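Side-chain contacts in glycoside hydrolase family protein (Novosphingobium sp. PP1Y, PDB 6Q2F), which is an alpha-L-rhamnosidase, a glycoside hydrolase that probably releases terminal alpha-L-rhamnose from glycosides by cleaving the glycosidic bond: residues R56-W61 against L501-E506; A602-A607 against V672-I677; A91-P96 against P134-T139. One frame throughout, in Å; residues are numbered along the deposited sequence.

Overall arrangement
All three contacts belong to one (beta/alpha)8 barrel, closed where strand 56-62 pairs with strand 674-677. Contact 1 spans the barrel interior and holds D503 and S504 of the sodium site, at the C-terminal end of strand 497-502. Contact 2, its centre 11 Å away, joins two strands that flank strand 642-649; W58 N to I677 O (3.0 Å) ties it to contact 1 through the barrel sheet. Contact 3 lies 10 Å from contact 1, centre to centre, in loops at the mouth of the barrel, the end where enzymes of this fold carry their active site. Contacts 2 and 3 do not touch; their centres are 21 Å apart.

Contact 1: R56-W61 against L501-E506; sequences RVWWHW and LTDSIE. With NA (sodium ion), chain B.
D503 OD1 is shared by three neighbours: the rim of the W58 indole, the sodium ion and the amide of the next residue. W58 offers its CH2 atom, 3.7 Å from D503 OD1, and the oxygen lies at the ring edge, near the ring plane. The indole and carboxylate planes stand nearly perpendicular, 87° apart. D503 OD1 also binds sodium at 3.0 Å and accepts a bent hydrogen bond from S504 N at 2.8 Å, the N-H arriving from above the carboxylate plane. S504 turns its hydroxyl to the same ion, S504 OG to sodium measuring 2.6 Å; a chi1 of 54° sets OG between its own backbone N and carbonyl carbon and so aims it at the metal. E583, E586 and E644 supply the other protein ligands, so that carboxylates dominate the site.

L501, two residues before D503 near the end of strand 497-502, packs against the same indole. Its CD2 methyl sits 3.5 Å from W58 CZ2 and 3.8 Å from W58 NE1, the two side chains crossing at about a right angle. On the polar side of the ring, W58 NE1 is hydrogen-bonded to Q87 OE1 of the neighbouring strand 85-91, which helps fix the rotation of the indole. A leucine in place of D503 would probably leave the sodium one ligand short and the S504 amide without its acceptor.

Around the indole, then, NE1 is satisfied by the Q87 amide oxygen, a methyl lies obliquely by CZ2, CE2 and NE1, and the CH2 corner, probably slightly positive, faces a metal-binding oxygen, consistent with a second-shell role for W58 in positioning D503.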
loop_
_atom_site.group_PDB
_atom_site.type_symbol
_atom_site.label_atom_id
_atom_site.label_comp_id
_atom_site.label_asym_id
_atom_site.label_seq_id
_atom_site.Cartn_x
_atom_site.Cartn_y
_atom_site.Cartn_z
ATOM N N ARG A 56 -7.446 -15.838 -3.448
ATOM C CA ARG A 56 -7.912 -15.909 -2.076
ATOM C C ARG A 56 -8.963 -14.829 -1.852
ATOM O O ARG A 56 -9.154 -13.937 -2.682
ATOM C CB ARG A 56 -6.736 -15.723 -1.116
ATOM C CG ARG A 56 -5.866 -16.951 -0.860
ATOM C CD ARG A 56 -5.162 -17.532 -2.088
ATOM N NE ARG A 56 -4.262 -18.601 -1.639
ATOM C CZ ARG A 56 -3.916 -19.672 -2.341
ATOM N NH1 ARG A 56 -4.387 -19.840 -3.584
ATOM N NH2 ARG A 56 -3.089 -20.563 -1.788
ATOM N N VAL A 57 -9.650 -14.909 -0.712
ATOM C CA VAL A 57 -10.529 -13.826 -0.279
ATOM C C VAL A 57 -10.235 -13.481 1.177
ATOM O O VAL A 57 -9.814 -14.322 1.972
ATOM C CB VAL A 57 -12.030 -14.171 -0.445
ATOM C CG1 VAL A 57 -12.325 -14.557 -1.899
ATOM C CG2 VAL A 57 -12.428 -15.263 0.523
ATOM N N TRP A 58 -10.452 -12.225 1.521
ATOM C CA TRP A 58 -10.567 -11.858 2.912
ATOM C C TRP A 58 -11.958 -12.252 3.402
ATOM O O TRP A 58 -12.944 -12.215 2.653
ATOM C CB TRP A 58 -10.315 -10.358 3.099
ATOM C CG TRP A 58 -8.841 -10.045 3.144
ATOM C CD1 TRP A 58 -7.818 -10.915 2.897
ATOM C CD2 TRP A 58 -8.230 -8.798 3.500
ATOM N NE1 TRP A 58 -6.610 -10.282 3.060
ATOM C CE2 TRP A 58 -6.835 -8.988 3.437
ATOM C CE3 TRP A 58 -8.725 -7.550 3.887
ATOM C CZ2 TRP A 58 -5.929 -7.966 3.714
ATOM C CZ3 TRP A 58 -7.824 -6.534 4.168
ATOM C CH2 TRP A 58 -6.443 -6.751 4.090
ATOM N N TRP A 59 -12.032 -12.657 4.668
ATOM C CA TRP A 59 -13.228 -13.325 5.205
ATOM C C TRP A 59 -13.490 -12.786 6.612
ATOM O O TRP A 59 -13.130 -13.401 7.618
ATOM C CB TRP A 59 -13.019 -14.833 5.185
ATOM C CG TRP A 59 -14.175 -15.683 5.586
ATOM C CD1 TRP A 59 -15.456 -15.666 5.069
ATOM C CD2 TRP A 59 -14.129 -16.771 6.505
ATOM N NE1 TRP A 59 -16.208 -16.662 5.659
ATOM C CE2 TRP A 59 -15.415 -17.350 6.543
ATOM C CE3 TRP A 59 -13.128 -17.300 7.321
ATOM C CZ2 TRP A 59 -15.718 -18.430 7.360
ATOM C CZ3 TRP A 59 -13.435 -18.361 8.149
ATOM C CH2 TRP A 59 -14.718 -18.923 8.155
ATOM N N HIS A 60 -14.119 -11.619 6.674
ATOM C CA HIS A 60 -14.315 -10.926 7.939
ATOM C C HIS A 60 -15.471 -11.533 8.720
ATOM O O HIS A 60 -16.554 -11.741 8.176
ATOM C CB HIS A 60 -14.586 -9.442 7.701
ATOM C CG HIS A 60 -13.401 -8.680 7.193
ATOM N ND1 HIS A 60 -13.066 -8.628 5.857
ATOM C CD2 HIS A 60 -12.489 -7.918 7.844
ATOM C CE1 HIS A 60 -11.987 -7.877 5.709
ATOM N NE2 HIS A 60 -11.618 -7.436 6.898
ATOM N N TRP A 61 -15.238 -11.810 9.996
ATOM C CA TRP A 61 -16.293 -12.164 10.936
ATOM C C TRP A 61 -16.786 -10.873 11.582
ATOM O O TRP A 61 -16.061 -10.252 12.358
ATOM C CB TRP A 61 -15.770 -13.136 11.994
ATOM C CG TRP A 61 -15.547 -14.534 11.507
ATOM C CD1 TRP A 61 -15.658 -14.988 10.237
ATOM C CD2 TRP A 61 -15.167 -15.658 12.311
ATOM N NE1 TRP A 61 -15.370 -16.332 10.184
ATOM C CE2 TRP A 61 -15.069 -16.764 11.454
ATOM C CE3 TRP A 61 -14.880 -15.827 13.676
ATOM C CZ2 TRP A 61 -14.730 -18.040 11.918
ATOM C CZ3 TRP A 61 -14.561 -17.080 14.129
ATOM C CH2 TRP A 61 -14.482 -18.176 13.248
ATOM N N LEU A 501 -0.979 -13.024 8.184
ATOM C CA LEU A 501 -1.051 -11.816 7.379
ATOM C C LEU A 501 -0.649 -10.644 8.256
ATOM O O LEU A 501 -1.244 -10.442 9.320
ATOM C CB LEU A 501 -2.460 -11.603 6.818
ATOM C CG LEU A 501 -2.738 -10.160 6.385
ATOM C CD1 LEU A 501 -1.889 -9.819 5.174
ATOM C CD2 LEU A 501 -4.202 -10.008 6.002
ATOM N N THR A 502 0.372 -9.887 7.829
ATOM C CA THR A 502 0.676 -8.605 8.455
ATOM C C THR A 502 0.037 -7.544 7.567
ATOM O O THR A 502 0.526 -7.260 6.468
ATOM C CB THR A 502 2.185 -8.373 8.643
ATOM O OG1 THR A 502 2.862 -8.418 7.384
ATOM C CG2 THR A 502 2.799 -9.417 9.568
ATOM N N ASP A 503 -1.099 -7.025 8.022
ATOM C CA ASP A 503 -1.834 -5.977 7.332
ATOM C C ASP A 503 -0.962 -4.724 7.238
ATOM O O ASP A 503 0.076 -4.608 7.898
ATOM C CB ASP A 503 -3.118 -5.684 8.102
ATOM C CG ASP A 503 -4.224 -5.125 7.229
ATOM O OD1 ASP A 503 -3.949 -4.786 6.050
ATOM O OD2 ASP A 503 -5.357 -5.020 7.734
ATOM N N SER A 504 -1.392 -3.778 6.401
ATOM C CA SER A 504 -0.630 -2.539 6.243
ATOM C C SER A 504 -0.571 -1.798 7.578
ATOM O O SER A 504 -1.516 -1.834 8.369
ATOM C CB SER A 504 -1.263 -1.665 5.158
ATOM O OG SER A 504 -2.623 -1.463 5.448
ATOM N N ILE A 505 0.563 -1.140 7.847
ATOM C CA ILE A 505 0.884 -0.715 9.209
ATOM C C ILE A 505 0.585 0.763 9.398
ATOM O O ILE A 505 0.929 1.598 8.557
ATOM C CB ILE A 505 2.345 -1.033 9.575
ATOM C CG1 ILE A 505 2.549 -0.775 11.069
ATOM C CG2 ILE A 505 3.328 -0.210 8.763
ATOM C CD1 ILE A 505 3.842 -1.473 11.616
ATOM N N GLU A 506 -0.088 1.075 10.503
ATOM C CA GLU A 506 -0.319 2.452 10.931
ATOM C C GLU A 506 -0.470 2.412 12.452
ATOM O O GLU A 506 -1.555 2.116 12.959
ATOM C CB GLU A 506 -1.548 3.047 10.256
ATOM C CG GLU A 506 -1.732 4.525 10.514
ATOM C CD GLU A 506 -3.053 5.039 9.965
ATOM O OE1 GLU A 506 -3.647 4.375 9.087
ATOM O OE2 GLU A 506 -3.502 6.111 10.427
HETATM NA NA NA B . -4.144 -2.840 3.804
#

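Contact 2: A602-A607 against V672-I677; sequences ADIPMA and VNRPVI
M606, present as selenomethionine, reaches across the barrel interior to V676. From CB the chain runs almost straight: CG is anti to the backbone N (chi1 -170°) and the next two torsions are also extended, which carries the selenium and the methyl far from the strand. Along the way the selenium passes a branch of another barrel residue, with M606 SE 3.8 Å from L501 CD1. The terminal methyl then settles against the valine branch point, M606 CE lying 3.7 Å from V676 CB and 3.8 Å from V676 CG2, and it also approaches the indole at 3.8 Å, M606 CE to W58 NE1.

At the start of both strands, I604 CD1 lies 3.5 Å from R674 NH1, and the two side chains cross at about a right angle. A bend at chi3 (-67°) turns the guanidinium, whose NH1 is hydrogen-bonded to Y581 OH and NH2 to S52 O; R56, also cationic, lies close by.

Strands 604-610 and 674-677 are therefore joined through side chains alone, over the strand between them: a methyl packs on a valine inside the barrel, while NH1 and NH2 of the buried arginine are met by a hydroxyl and a backbone carbonyl, neutral acceptors.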
loop_
_atom_site.group_PDB
_atom_site.type_symbol
_atom_site.label_atom_id
_atom_site.label_comp_id
_atom_site.label_asym_id
_atom_site.label_seq_id
_atom_site.Cartn_x
_atom_site.Cartn_y
_atom_site.Cartn_z
ATOM N N ALA A 602 8.946 -11.655 3.850
ATOM C CA ALA A 602 7.673 -12.348 3.785
ATOM C C ALA A 602 7.692 -13.360 2.651
ATOM O O ALA A 602 8.422 -13.214 1.670
ATOM C CB ALA A 602 6.521 -11.359 3.583
ATOM N N ASP A 603 6.895 -14.410 2.806
ATOM C CA ASP A 603 6.758 -15.401 1.742
ATOM C C ASP A 603 5.988 -14.840 0.562
ATOM O O ASP A 603 6.250 -15.203 -0.590
ATOM C CB ASP A 603 6.049 -16.637 2.275
ATOM C CG ASP A 603 6.823 -17.295 3.378
ATOM O OD1 ASP A 603 6.646 -16.875 4.538
ATOM O OD2 ASP A 603 7.612 -18.207 3.065
ATOM N N ILE A 604 5.010 -13.982 0.841
ATOM C CA ILE A 604 4.191 -13.409 -0.216
ATOM C C ILE A 604 4.089 -11.904 -0.001
ATOM O O ILE A 604 3.268 -11.436 0.805
ATOM C CB ILE A 604 2.821 -14.091 -0.271
ATOM C CG1 ILE A 604 3.016 -15.599 -0.440
ATOM C CG2 ILE A 604 2.034 -13.567 -1.435
ATOM C CD1 ILE A 604 1.824 -16.417 -0.111
ATOM N N PRO A 605 4.928 -11.118 -0.671
ATOM C CA PRO A 605 4.776 -9.663 -0.621
ATOM C C PRO A 605 3.399 -9.275 -1.124
ATOM O O PRO A 605 2.877 -9.871 -2.065
ATOM C CB PRO A 605 5.886 -9.158 -1.549
ATOM C CG PRO A 605 6.900 -10.278 -1.549
ATOM C CD PRO A 605 6.063 -11.523 -1.511
HETATM N N MSE A 606 2.799 -8.302 -0.465
HETATM C CA MSE A 606 1.416 -7.991 -0.673
HETATM C C MSE A 606 1.185 -6.486 -0.714
HETATM O O MSE A 606 1.823 -5.713 0.004
HETATM C CB MSE A 606 0.551 -8.625 0.447
HETATM C CG MSE A 606 -0.929 -8.540 0.157
HETATM SE SE MSE A 606 -1.855 -9.676 1.413
HETATM C CE MSE A 606 -3.712 -9.330 0.878
ATOM N N ALA A 607 0.270 -6.086 -1.587
ATOM C CA ALA A 607 -0.099 -4.689 -1.761
ATOM C C ALA A 607 -1.625 -4.622 -1.786
ATOM O O ALA A 607 -2.315 -5.545 -1.344
ATOM C CB ALA A 607 0.564 -4.142 -3.029
ATOM N N VAL A 672 0.885 -8.147 -9.817
ATOM C CA VAL A 672 0.142 -9.033 -8.935
ATOM C C VAL A 672 -0.154 -10.341 -9.655
ATOM O O VAL A 672 -0.523 -10.355 -10.840
ATOM C CB VAL A 672 -1.151 -8.347 -8.475
ATOM C CG1 VAL A 672 -2.016 -9.320 -7.658
ATOM C CG2 VAL A 672 -0.805 -7.087 -7.679
ATOM N N ASN A 673 0.025 -11.460 -8.944
ATOM C CA ASN A 673 -0.399 -12.747 -9.482
ATOM C C ASN A 673 -1.084 -13.616 -8.433
ATOM O O ASN A 673 -1.222 -14.822 -8.645
ATOM C CB ASN A 673 0.812 -13.491 -10.105
ATOM C CG ASN A 673 1.951 -13.668 -9.126
ATOM O OD1 ASN A 673 1.749 -13.727 -7.913
ATOM N ND2 ASN A 673 3.163 -13.772 -9.649
ATOM N N ARG A 674 -1.469 -13.059 -7.291
ATOM C CA ARG A 674 -2.347 -13.750 -6.342
ATOM C C ARG A 674 -3.302 -12.725 -5.760
ATOM O O ARG A 674 -3.039 -12.141 -4.697
ATOM C CB ARG A 674 -1.567 -14.446 -5.224
ATOM C CG ARG A 674 -2.483 -15.009 -4.138
ATOM C CD ARG A 674 -1.798 -16.017 -3.266
ATOM N NE ARG A 674 -1.464 -17.240 -3.992
ATOM C CZ ARG A 674 -0.810 -18.266 -3.459
ATOM N NH1 ARG A 674 -0.416 -18.220 -2.189
ATOM N NH2 ARG A 674 -0.546 -19.331 -4.194
ATOM N N PRO A 675 -4.398 -12.434 -6.451
ATOM C CA PRO A 675 -5.371 -11.502 -5.883
ATOM C C PRO A 675 -5.958 -12.078 -4.601
ATOM O O PRO A 675 -6.187 -13.286 -4.482
ATOM C CB PRO A 675 -6.417 -11.362 -6.994
ATOM C CG PRO A 675 -5.617 -11.667 -8.291
ATOM C CD PRO A 675 -4.729 -12.804 -7.841
ATOM N N VAL A 676 -6.148 -11.212 -3.617
ATOM C CA VAL A 676 -6.852 -11.552 -2.392
ATOM C C VAL A 676 -8.035 -10.592 -2.339
ATOM O O VAL A 676 -7.866 -9.398 -2.050
ATOM C CB VAL A 676 -5.958 -11.451 -1.146
ATOM C CG1 VAL A 676 -6.716 -11.981 0.093
ATOM C CG2 VAL A 676 -4.653 -12.252 -1.369
ATOM N N ILE A 677 -9.195 -11.072 -2.710
ATOM C CA ILE A 677 -10.335 -10.209 -2.816
ATOM C C ILE A 677 -10.882 -9.666 -1.536
ATOM O O ILE A 677 -11.195 -10.381 -0.663
ATOM C CB ILE A 677 -11.453 -10.861 -3.633
ATOM C CG1 ILE A 677 -10.931 -11.263 -4.989
ATOM C CG2 ILE A 677 -12.628 -9.929 -3.776
ATOM C CD1 ILE A 677 -11.619 -12.442 -5.591
#

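Contact 3: A91-P96 against P134-T139; sequences ANLQTP and PGWSET
W136 meets A91 and L93 through the far end of its benzo ring. A91 CB lies 4.0 Å from W136 CZ3, and L93 CD1 comes to 3.9 Å from W136 CH2, with the leucine crossing the indole at about a right angle. These apolar touches join the end of strand 85-91 and the loop that follows it to the loop after strand 127-131.

One shell out, torsions and turns place the partners. W136 CG sits between the backbone N and the carbonyl carbon (chi1 53°), which brings the benzo end to A91 and L93; P454 packs on it too. W136 and S137 both pair with H453 in a classic beta bulge. Just before them G135 has a positive phi, where a side chain would jam against the P134 carbonyl. On the other loop an inverse gamma turn centred on N92 links A91 to L93, its L93 N to A91 O bond weak at 3.1 Å. T95 OG1 donates to L93 O at 2.8 Å from above the carbonyl plane.

The W136 side chain lies about 7 Å from the sodium ion. The contact is apolar, with no hydrogen bond between the segments, so its fit rests on shape.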
loop_
_atom_site.group_PDB
_atom_site.type_symbol
_atom_site.label_atom_id
_atom_site.label_comp_id
_atom_site.label_asym_id
_atom_site.label_seq_id
_atom_site.Cartn_x
_atom_site.Cartn_y
_atom_site.Cartn_z
ATOM N N ALA A 91 -13.500 -8.971 13.291
ATOM C CA ALA A 91 -13.564 -7.514 13.174
ATOM C C ALA A 91 -14.636 -6.956 14.102
ATOM O O ALA A 91 -15.826 -7.230 13.910
ATOM C CB ALA A 91 -13.849 -7.098 11.729
ATOM N N ASN A 92 -14.217 -6.151 15.082
ATOM C CA ASN A 92 -15.124 -5.607 16.093
ATOM C C ASN A 92 -15.666 -4.247 15.651
ATOM O O ASN A 92 -15.476 -3.227 16.305
ATOM C CB ASN A 92 -14.411 -5.505 17.436
ATOM C CG ASN A 92 -15.367 -5.179 18.587
ATOM O OD1 ASN A 92 -15.331 -4.083 19.154
ATOM N ND2 ASN A 92 -16.220 -6.133 18.932
ATOM N N LEU A 93 -16.329 -4.246 14.499
ATOM C CA LEU A 93 -17.013 -3.068 13.984
ATOM C C LEU A 93 -18.501 -3.214 14.261
ATOM O O LEU A 93 -19.078 -4.277 14.009
ATOM C CB LEU A 93 -16.770 -2.894 12.484
ATOM C CG LEU A 93 -15.324 -2.681 12.041
ATOM C CD1 LEU A 93 -15.285 -2.291 10.581
ATOM C CD2 LEU A 93 -14.674 -1.581 12.878
ATOM N N GLN A 94 -19.111 -2.153 14.775
ATOM C CA GLN A 94 -20.514 -2.190 15.165
ATOM C C GLN A 94 -21.402 -2.674 14.013
ATOM O O GLN A 94 -21.465 -2.045 12.954
ATOM C CB GLN A 94 -20.953 -0.809 15.639
ATOM C CG GLN A 94 -22.405 -0.785 16.104
ATOM C CD GLN A 94 -22.687 0.332 17.081
ATOM O OE1 GLN A 94 -23.317 0.113 18.117
ATOM N NE2 GLN A 94 -22.218 1.537 16.762
ATOM N N THR A 95 -22.072 -3.806 14.227
ATOM C CA THR A 95 -22.864 -4.490 13.209
ATOM C C THR A 95 -24.121 -5.025 13.880
ATOM O O THR A 95 -24.028 -5.607 14.969
ATOM C CB THR A 95 -22.114 -5.665 12.555
ATOM O OG1 THR A 95 -20.851 -5.226 12.051
ATOM C CG2 THR A 95 -22.935 -6.232 11.409
ATOM N N PRO A 96 -25.296 -4.869 13.266
ATOM C CA PRO A 96 -26.513 -5.402 13.891
ATOM C C PRO A 96 -26.392 -6.899 14.126
ATOM O O PRO A 96 -25.741 -7.626 13.372
ATOM C CB PRO A 96 -27.621 -5.073 12.881
ATOM C CG PRO A 96 -27.045 -3.932 12.051
ATOM C CD PRO A 96 -25.580 -4.213 11.979
ATOM N N PRO A 134 -5.414 -9.613 16.989
ATOM C CA PRO A 134 -6.875 -9.523 17.057
ATOM C C PRO A 134 -7.310 -8.296 16.272
ATOM O O PRO A 134 -6.631 -7.258 16.282
ATOM C CB PRO A 134 -7.164 -9.379 18.554
ATOM C CG PRO A 134 -5.935 -9.961 19.230
ATOM C CD PRO A 134 -4.787 -9.641 18.323
ATOM N N GLY A 135 -8.435 -8.417 15.575
ATOM C CA GLY A 135 -8.817 -7.402 14.608
ATOM C C GLY A 135 -8.121 -7.690 13.302
ATOM O O GLY A 135 -8.134 -8.828 12.836
ATOM N N TRP A 136 -7.487 -6.696 12.746
ATOM C CA TRP A 136 -6.777 -6.919 11.522
ATOM C C TRP A 136 -5.405 -6.362 11.460
ATOM O O TRP A 136 -4.626 -6.805 10.672
ATOM C CB TRP A 136 -7.531 -6.430 10.309
ATOM C CG TRP A 136 -8.011 -5.043 10.311
ATOM C CD1 TRP A 136 -7.302 -3.927 10.511
ATOM C CD2 TRP A 136 -9.331 -4.633 10.042
ATOM N NE1 TRP A 136 -8.092 -2.846 10.392
ATOM C CE2 TRP A 136 -9.356 -3.257 10.116
ATOM C CE3 TRP A 136 -10.506 -5.308 9.773
ATOM C CZ2 TRP A 136 -10.503 -2.539 9.893
ATOM C CZ3 TRP A 136 -11.614 -4.603 9.570
ATOM C CH2 TRP A 136 -11.618 -3.237 9.632
ATOM N N SER A 137 -5.038 -5.447 12.336
ATOM C CA SER A 137 -3.689 -4.905 12.367
ATOM C C SER A 137 -3.326 -4.276 13.716
ATOM O O SER A 137 -4.175 -3.861 14.409
ATOM C CB SER A 137 -3.472 -3.919 11.240
ATOM O OG SER A 137 -3.910 -2.657 11.573
ATOM N N GLU A 138 -2.059 -4.215 14.088
ATOM C CA GLU A 138 -0.936 -4.732 13.346
ATOM C C GLU A 138 -0.404 -5.925 14.117
ATOM O O GLU A 138 -0.608 -7.029 13.734
ATOM C CB GLU A 138 0.139 -3.679 13.221
ATOM C CG GLU A 138 1.421 -4.158 12.568
ATOM C CD GLU A 138 1.248 -4.509 11.114
ATOM O OE1 GLU A 138 2.029 -5.272 10.597
ATOM O OE2 GLU A 138 0.304 -4.033 10.510
ATOM N N THR A 139 0.269 -5.665 15.219
ATOM C CA THR A 139 0.803 -6.674 16.107
ATOM C C THR A 139 0.709 -6.101 17.497
ATOM O O THR A 139 1.614 -5.516 18.003
ATOM C CB THR A 139 2.244 -7.106 15.774
ATOM O OG1 THR A 139 3.036 -5.982 15.462
ATOM C CG2 THR A 139 2.276 -8.045 14.645
#